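Local coordinates for putative diflavin flavoprotein A 3 (Synechocystis sp., PDB 6H0C) that probably passes electrons from NADH to oxygen, reducing it to water, this chain being the flavodiiron core with its metallo-hydrolase and flavodoxin-like domains, at residues T37-Y42 with A226-L232; P54-T60 with N87-L92. All blocks are in the same frame, centred on the assembly; numbering follows the deposited sequence.

Contact 1 of 2, residues T37-Y42 with A226-L232; sequences TTANSY and APSHGPL
The backbones of T37-Y42 and A226-L232 come nearest at T38 and H229 (CA atoms 5.1 Å apart) and at N40 and S228, yet they pair sparingly. A single backbone-to-backbone hydrogen bond crosses, from N40 N to S228 O at 2.7 Å. A39 CA adds a weaker CA-H...O contact to the same oxygen, and H229 CA one to T38 O.

Side chains supply the rest of the polar network. The carboxamide of N40 uses both kinds of its polar atoms: ND2 donates to G230 O at 2.8 Å and to P227 O at 3.1 Å, both acceptors near the amide plane, while OD1 accepts from T38 OG1. Three partners thus fix the amide's rotation. A chi1 of 75° turns T38 OG1 to where it meets N40 OD1 and G230 N together, the latter at 2.9 Å, so this buried hydroxyl both gives and takes. P227 O, lying in the plane of the Y42 ring at its edge, takes a second hydrogen bond from Y42 OH at 2.8 Å; this donor is tilted 18° from the carbonyl plane, whereas N40 ND2 comes in from above it. A226 CB lies 3.5 Å from Y42 CZ, and L232 passes the ring edge in the opposite sense; F169 meets the ring edge-to-face.

H229 points its ND1 at T38 O, which lies in the imidazole plane at 2.9 Å, and turns NE2 to K172. T37 OG1 touches H229 CB but takes its stronger partner in H177.

The contact joins the two facing sheets of the αβ/βα metallo-hydrolase sandwich, through the Ser-His-Gly turn that follows strand 224-227. In canonical flavodiiron proteins the histidine of this turn is an iron ligand; here it bonds to a lysine, with a citrate anion nearby.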
ATOM      1  N   THR A  37       0.157  -7.387  14.053  1.00 29.15           N
ATOM      2  CA  THR A  37      -0.132  -7.771  12.682  1.00 23.83           C
ATOM      3  C   THR A  37       0.719  -8.972  12.321  1.00 24.78           C
ATOM      4  O   THR A  37       1.464  -9.499  13.159  1.00 23.49           O
ATOM      5  CB  THR A  37       0.116  -6.604  11.693  1.00 28.47           C
ATOM      6  OG1 THR A  37      -0.222  -7.022  10.370  1.00 30.79           O
ATOM      7  CG2 THR A  37       1.564  -6.144  11.711  1.00 27.52           C
ATOM      8  N   THR A  38       0.595  -9.428  11.083  1.00 23.16           N
ATOM      9  CA  THR A  38       1.500 -10.447  10.581  1.00 27.81           C
ATOM     10  C   THR A  38       1.946 -10.016   9.193  1.00 25.19           C
ATOM     11  O   THR A  38       1.234  -9.282   8.505  1.00 25.44           O
ATOM     12  CB  THR A  38       0.847 -11.872  10.525  1.00 24.95           C
ATOM     13  OG1 THR A  38      -0.063 -11.960   9.419  1.00 26.12           O
ATOM     14  CG2 THR A  38       0.092 -12.193  11.815  1.00 25.17           C
ATOM     15  N   ALA A  39       3.137 -10.448   8.802  1.00 23.01           N
ATOM     16  CA  ALA A  39       3.594 -10.304   7.434  1.00 23.28           C
ATOM     17  C   ALA A  39       3.648 -11.712   6.840  1.00 25.80           C
ATOM     18  O   ALA A  39       4.454 -12.550   7.279  1.00 26.40           O
ATOM     19  CB  ALA A  39       4.968  -9.604   7.375  1.00 21.55           C
ATOM     20  N   ASN A  40       2.790 -11.984   5.857  1.00 21.16           N
ATOM     21  CA  ASN A  40       2.652 -13.345   5.353  1.00 23.09           C
ATOM     22  C   ASN A  40       3.475 -13.638   4.093  1.00 25.04           C
ATOM     23  O   ASN A  40       3.354 -12.947   3.091  1.00 25.75           O
ATOM     24  CB  ASN A  40       1.173 -13.643   5.086  1.00 22.37           C
ATOM     25  CG  ASN A  40       0.313 -13.469   6.323  1.00 24.50           C
ATOM     26  OD1 ASN A  40       0.790 -13.648   7.450  1.00 25.48           O
ATOM     27  ND2 ASN A  40      -0.958 -13.112   6.125  1.00 21.33           N
ATOM     28  N   SER A  41       4.315 -14.670   4.166  1.00 21.67           N
ATOM     29  CA  SER A  41       5.049 -15.183   3.010  1.00 23.19           C
ATOM     30  C   SER A  41       4.522 -16.564   2.650  1.00 25.84           C
ATOM     31  O   SER A  41       4.102 -17.313   3.527  1.00 26.12           O
ATOM     32  CB  SER A  41       6.547 -15.269   3.300  1.00 23.56           C
ATOM     33  OG  SER A  41       7.016 -14.106   3.961  1.00 27.99           O
ATOM     34  N   TYR A  42       4.559 -16.914   1.370  1.00 25.56           N
ATOM     35  CA  TYR A  42       4.013 -18.198   0.921  1.00 22.50           C
ATOM     36  C   TYR A  42       5.015 -18.982   0.085  1.00 26.05           C
ATOM     37  O   TYR A  42       5.738 -18.426  -0.743  1.00 28.43           O
ATOM     38  CB  TYR A  42       2.724 -17.980   0.125  1.00 20.08           C
ATOM     39  CG  TYR A  42       1.670 -17.220   0.904  1.00 23.95           C
ATOM     40  CD1 TYR A  42       1.621 -15.826   0.864  1.00 22.01           C
ATOM     41  CD2 TYR A  42       0.736 -17.890   1.701  1.00 22.53           C
ATOM     42  CE1 TYR A  42       0.666 -15.117   1.578  1.00 19.95           C
ATOM     43  CE2 TYR A  42      -0.230 -17.183   2.426  1.00 21.92           C
ATOM     44  CZ  TYR A  42      -0.252 -15.798   2.357  1.00 21.29           C
ATOM     45  OH  TYR A  42      -1.199 -15.086   3.057  1.00 21.15           O
ATOM     46  N   ALA A 226      -5.119 -15.166  -0.007  1.00 22.95           N
ATOM     47  CA  ALA A 226      -3.911 -15.245   0.804  1.00 22.55           C
ATOM     48  C   ALA A 226      -3.252 -13.874   0.813  1.00 26.07           C
ATOM     49  O   ALA A 226      -2.492 -13.549  -0.099  1.00 25.73           O
ATOM     50  CB  ALA A 226      -2.969 -16.294   0.259  1.00 20.23           C
ATOM     51  N   PRO A 227      -3.559 -13.054   1.834  1.00 24.64           N
ATOM     52  CA  PRO A 227      -3.178 -11.636   1.863  1.00 22.93           C
ATOM     53  C   PRO A 227      -1.833 -11.388   2.543  1.00 23.56           C
ATOM     54  O   PRO A 227      -1.271 -12.305   3.158  1.00 25.33           O
ATOM     55  CB  PRO A 227      -4.310 -11.004   2.671  1.00 24.41           C
ATOM     56  CG  PRO A 227      -4.668 -12.096   3.687  1.00 24.03           C
ATOM     57  CD  PRO A 227      -4.358 -13.435   3.018  1.00 23.57           C
ATOM     58  N   SER A 228      -1.335 -10.157   2.453  1.00 22.49           N
ATOM     59  CA  SER A 228      -0.093  -9.790   3.138  1.00 26.17           C
ATOM     60  C   SER A 228      -0.184  -9.896   4.649  1.00 24.55           C
ATOM     61  O   SER A 228       0.807 -10.234   5.310  1.00 23.00           O
ATOM     62  CB  SER A 228       0.322  -8.356   2.796  1.00 26.79           C
ATOM     63  OG  SER A 228       0.625  -8.224   1.423  1.00 36.54           O
ATOM     64  N   HIS A 229      -1.357  -9.572   5.192  1.00 22.18           N
ATOM     65  CA  HIS A 229      -1.500  -9.338   6.631  1.00 22.22           C
ATOM     66  C   HIS A 229      -2.703 -10.041   7.234  1.00 26.20           C
ATOM     67  O   HIS A 229      -3.816  -9.950   6.701  1.00 24.65           O
ATOM     68  CB  HIS A 229      -1.618  -7.837   6.921  1.00 21.27           C
ATOM     69  CG  HIS A 229      -0.549  -7.015   6.279  1.00 22.77           C
ATOM     70  ND1 HIS A 229       0.769  -7.069   6.677  1.00 21.48           N
ATOM     71  CD2 HIS A 229      -0.599  -6.126   5.258  1.00 22.21           C
ATOM     72  CE1 HIS A 229       1.484  -6.247   5.931  1.00 22.74           C
ATOM     73  NE2 HIS A 229       0.678  -5.664   5.063  1.00 23.08           N
ATOM     74  N   GLY A 230      -2.482 -10.727   8.353  1.00 20.38           N
ATOM     75  CA  GLY A 230      -3.570 -11.322   9.108  1.00 21.37           C
ATOM     76  C   GLY A 230      -3.842 -12.759   8.709  1.00 27.15           C
ATOM     77  O   GLY A 230      -3.024 -13.390   8.041  1.00 25.95           O
ATOM     78  N   PRO A 231      -5.004 -13.290   9.114  1.00 26.35           N
ATOM     79  CA  PRO A 231      -5.347 -14.666   8.753  1.00 22.57           C
ATOM     80  C   PRO A 231      -5.604 -14.803   7.266  1.00 25.79           C
ATOM     81  O   PRO A 231      -5.923 -13.814   6.595  1.00 26.06           O
ATOM     82  CB  PRO A 231      -6.631 -14.924   9.543  1.00 28.48           C
ATOM     83  CG  PRO A 231      -7.256 -13.575   9.660  1.00 28.86           C
ATOM     84  CD  PRO A 231      -6.093 -12.623   9.847  1.00 25.09           C
ATOM     85  N   LEU A 232      -5.462 -16.015   6.749  1.00 24.24           N
ATOM     86  CA  LEU A 232      -5.909 -16.286   5.394  1.00 27.96           C
ATOM     87  C   LEU A 232      -7.429 -16.154   5.356  1.00 25.71           C
ATOM     88  O   LEU A 232      -8.104 -16.396   6.360  1.00 26.69           O
ATOM     89  CB  LEU A 232      -5.449 -17.670   4.923  1.00 33.54           C
ATOM     90  CG  LEU A 232      -3.980 -17.700   4.486  1.00 39.09           C
ATOM     91  CD1 LEU A 232      -3.052 -17.695   5.699  1.00 39.81           C
ATOM     92  CD2 LEU A 232      -3.697 -18.879   3.585  1.00 35.82           C
TER
HETATM   93  O   HOH W   1       3.695  -9.911   3.455  1.00 38.05           O

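Contact 2 of 2, residues P54-T60 with N87-L92; sequences PPGESFT and NRAHTL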
ATOM      1  N   PRO A  54       8.877 -12.255   0.887  1.00 28.04           N
ATOM      2  CA  PRO A  54       9.609 -12.197   2.156  1.00 26.30           C
ATOM      3  C   PRO A  54       9.182 -10.960   2.923  1.00 24.31           C
ATOM      4  O   PRO A  54       8.855  -9.948   2.305  1.00 26.46           O
ATOM      5  CB  PRO A  54      11.076 -12.102   1.729  1.00 26.99           C
ATOM      6  CG  PRO A  54      11.109 -12.652   0.341  1.00 30.15           C
ATOM      7  CD  PRO A  54       9.770 -12.356  -0.279  1.00 28.66           C
ATOM      8  N   PRO A  55       9.166 -11.042   4.252  1.00 25.57           N
ATOM      9  CA  PRO A  55       8.756  -9.917   5.110  1.00 29.18           C
ATOM     10  C   PRO A  55       9.800  -8.787   5.153  1.00 31.55           C
ATOM     11  O   PRO A  55      10.918  -8.967   4.670  1.00 33.62           O
ATOM     12  CB  PRO A  55       8.601 -10.571   6.486  1.00 27.63           C
ATOM     13  CG  PRO A  55       9.620 -11.696   6.462  1.00 29.70           C
ATOM     14  CD  PRO A  55       9.660 -12.195   5.025  1.00 24.91           C
ATOM     15  N   GLY A  56       9.440  -7.646   5.730  1.00 27.17           N
ATOM     16  CA  GLY A  56      10.343  -6.510   5.810  1.00 27.82           C
ATOM     17  C   GLY A  56      11.399  -6.552   6.909  1.00 28.30           C
ATOM     18  O   GLY A  56      11.597  -7.580   7.559  1.00 27.15           O
ATOM     19  N   GLU A  57      12.053  -5.408   7.121  1.00 31.58           N
ATOM     20  CA  GLU A  57      13.245  -5.296   7.974  1.00 38.33           C
ATOM     21  C   GLU A  57      13.073  -5.800   9.400  1.00 39.25           C
ATOM     22  O   GLU A  57      14.009  -6.361   9.968  1.00 39.69           O
ATOM     23  CB  GLU A  57      13.723  -3.840   8.051  1.00 53.47           C
ATOM     24  CG  GLU A  57      13.841  -3.118   6.722  1.00 74.43           C
ATOM     25  CD  GLU A  57      14.601  -1.800   6.839  1.00 85.52           C
ATOM     26  OE1 GLU A  57      15.701  -1.807   7.439  1.00 92.30           O
ATOM     27  OE2 GLU A  57      14.098  -0.765   6.333  1.00 81.98           O
ATOM     28  N   SER A  58      11.900  -5.578   9.991  1.00 35.84           N
ATOM     29  CA  SER A  58      11.653  -6.014  11.370  1.00 34.67           C
ATOM     30  C   SER A  58      11.737  -7.524  11.498  1.00 31.73           C
ATOM     31  O   SER A  58      11.901  -8.041  12.597  1.00 34.80           O
ATOM     32  CB  SER A  58      10.274  -5.563  11.858  1.00 34.35           C
ATOM     33  OG  SER A  58      10.084  -4.182  11.660  1.00 38.43           O
ATOM     34  N   PHE A  59      11.606  -8.226  10.373  1.00 25.81           N
ATOM     35  CA  PHE A  59      11.408  -9.670  10.391  1.00 27.69           C
ATOM     36  C   PHE A  59      12.502 -10.436   9.673  1.00 31.46           C
ATOM     37  O   PHE A  59      12.538 -11.672   9.727  1.00 31.24           O
ATOM     38  CB  PHE A  59      10.065 -10.032   9.756  1.00 25.82           C
ATOM     39  CG  PHE A  59       8.877  -9.502  10.501  1.00 29.15           C
ATOM     40  CD1 PHE A  59       8.575  -9.967  11.768  1.00 31.99           C
ATOM     41  CD2 PHE A  59       8.048  -8.554   9.922  1.00 33.33           C
ATOM     42  CE1 PHE A  59       7.476  -9.492  12.448  1.00 34.70           C
ATOM     43  CE2 PHE A  59       6.949  -8.076  10.591  1.00 32.04           C
ATOM     44  CZ  PHE A  59       6.661  -8.542  11.857  1.00 33.66           C
ATOM     45  N   THR A  60      13.383  -9.702   9.002  1.00 27.42           N
ATOM     46  CA  THR A  60      14.391 -10.301   8.132  1.00 33.42           C
ATOM     47  C   THR A  60      15.093 -11.523   8.739  1.00 34.86           C
ATOM     48  O   THR A  60      15.086 -12.600   8.147  1.00 38.06           O
ATOM     49  CB  THR A  60      15.464  -9.270   7.743  1.00 35.54           C
ATOM     50  OG1 THR A  60      14.846  -8.151   7.085  1.00 32.25           O
ATOM     51  CG2 THR A  60      16.501  -9.912   6.817  1.00 35.13           C
ATOM     52  N   ASN A  87      12.002  -1.183   2.407  1.00 29.15           N
ATOM     53  CA  ASN A  87      11.914  -2.021   3.589  1.00 28.91           C
ATOM     54  C   ASN A  87      11.961  -3.507   3.198  1.00 32.80           C
ATOM     55  O   ASN A  87      12.775  -4.273   3.714  1.00 30.62           O
ATOM     56  CB  ASN A  87      10.632  -1.679   4.367  1.00 29.70           C
ATOM     57  CG  ASN A  87      10.627  -2.236   5.782  1.00 38.74           C
ATOM     58  OD1 ASN A  87      10.549  -3.448   5.986  1.00 39.26           O
ATOM     59  ND2 ASN A  87      10.685  -1.347   6.768  1.00 40.41           N
ATOM     60  N   ARG A  88      11.094  -3.904   2.271  1.00 30.49           N
ATOM     61  CA  ARG A  88      11.109  -5.262   1.746  1.00 26.22           C
ATOM     62  C   ARG A  88      12.423  -5.564   1.012  1.00 31.90           C
ATOM     63  O   ARG A  88      12.936  -6.687   1.055  1.00 28.48           O
ATOM     64  CB  ARG A  88       9.924  -5.487   0.798  1.00 26.83           C
ATOM     65  CG  ARG A  88       8.540  -5.359   1.439  1.00 27.55           C
ATOM     66  CD  ARG A  88       8.166  -6.576   2.262  1.00 30.28           C
ATOM     67  NE  ARG A  88       6.882  -6.388   2.943  1.00 28.95           N
ATOM     68  CZ  ARG A  88       6.001  -7.363   3.157  1.00 29.08           C
ATOM     69  NH1 ARG A  88       6.258  -8.600   2.743  1.00 26.42           N
ATOM     70  NH2 ARG A  88       4.861  -7.098   3.781  1.00 29.10           N
ATOM     71  N   ALA A  89      12.955  -4.564   0.317  1.00 31.20           N
ATOM     72  CA  ALA A  89      14.170  -4.761  -0.471  1.00 30.94           C
ATOM     73  C   ALA A  89      15.339  -5.146   0.429  1.00 33.34           C
ATOM     74  O   ALA A  89      16.246  -5.872   0.012  1.00 34.74           O
ATOM     75  CB  ALA A  89      14.500  -3.512  -1.267  1.00 32.83           C
ATOM     76  N   HIS A  90      15.299  -4.674   1.670  1.00 32.71           N
ATOM     77  CA  HIS A  90      16.333  -4.992   2.646  1.00 30.45           C
ATOM     78  C   HIS A  90      16.444  -6.504   2.876  1.00 35.66           C
ATOM     79  O   HIS A  90      17.538  -7.073   2.824  1.00 34.44           O
ATOM     80  CB  HIS A  90      16.040  -4.275   3.956  1.00 31.80           C
ATOM     81  CG  HIS A  90      17.044  -4.545   5.027  1.00 38.80           C
ATOM     82  ND1 HIS A  90      16.884  -5.549   5.959  1.00 37.04           N
ATOM     83  CD2 HIS A  90      18.225  -3.946   5.313  1.00 41.91           C
ATOM     84  CE1 HIS A  90      17.918  -5.548   6.779  1.00 37.84           C
ATOM     85  NE2 HIS A  90      18.750  -4.593   6.403  1.00 44.31           N
ATOM     86  N   THR A  91      15.302  -7.148   3.124  1.00 32.41           N
ATOM     87  CA  THR A  91      15.246  -8.598   3.276  1.00 27.27           C
ATOM     88  C   THR A  91      15.669  -9.312   2.002  1.00 30.90           C
ATOM     89  O   THR A  91      16.356 -10.341   2.045  1.00 31.20           O
ATOM     90  CB  THR A  91      13.833  -9.070   3.645  1.00 29.77           C
ATOM     91  OG1 THR A  91      13.390  -8.382   4.820  1.00 30.49           O
ATOM     92  CG2 THR A  91      13.820 -10.576   3.885  1.00 28.64           C
ATOM     93  N   LEU A  92      15.243  -8.769   0.866  1.00 29.31           N
ATOM     94  CA  LEU A  92      15.592  -9.350  -0.426  1.00 36.78           C
ATOM     95  C   LEU A  92      17.097  -9.440  -0.632  1.00 38.35           C
ATOM     96  O   LEU A  92      17.576 -10.441  -1.156  1.00 39.47           O
ATOM     97  CB  LEU A  92      14.978  -8.548  -1.568  1.00 38.78           C
ATOM     98  CG  LEU A  92      13.526  -8.864  -1.871  1.00 51.31           C
ATOM     99  CD1 LEU A  92      13.046  -7.960  -2.991  1.00 55.53           C
ATOM    100  CD2 LEU A  92      13.377 -10.339  -2.233  1.00 48.98           C
TER
HETATM  101  O   HOH W   2       9.274  -4.925   8.572  1.00 37.57           O
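E57 N and N87 OD1 meet at 2.7 Å, the donor standing above the amide plane, in one of three bonds from helix 86-98 to backbone groups of the P54-T60 loop. A water links the same OD1 to S58 N, and G56, lacking a side chain, lets it approach CA to 3.1 Å. T91 OG1 makes a short bond of 2.5 Å to P55 O, and R88 NH1 reaches P54 O at 3.0 Å from above the carbonyl plane, its side chain bending at chi2 (-77°).

Hydroxyls meet at T60, whose OG1 hydrogen-bonds T91 OG1 at 2.7 Å and, weakly, H90 ND1 at 3.5 Å, in plane at the imidazole edge. Over one face of that ring sits E57 OE1, the carboxylate turned 30° from it.

Apolar packing is modest: P54 CB rests on T91 CG2, and P54 CG on L92 CD2.

Canonical flavodiiron proteins carry iron ligands in a His-x-Glu-x-Asp-His motif; here H83, N85, N87 and R88 stand in the corresponding places. The N87 amide and R88 guanidinium bond to loop backbone, and R88 NH2 to a citrate anion, probably from the crystallisation liquor, consistent with a pocket accommodating an anion where relatives bind iron.

In the fold
Both contacts belong to the metallo-hydrolase domain, and contact 2 is nested in the chain loop that contact 1 closes. They share the first sheet: contact 1 joins its strand 37-45 to the second sheet, deep between the two, whereas contact 2 joins the loop after the neighbouring strand 49-52 to helix 86-98 and runs out to the surface at E57. They meet where S41 OG packs on P55 CD at 3.4 Å and A39 CB on P55 and F59. Within contact 1 the bonds come from neutral groups centred on N40, with K172 just outside on H229; contact 2 itself includes the charged R88 and E57. Citrate, probably from the crystallisation liquor, lies near H229 and R88.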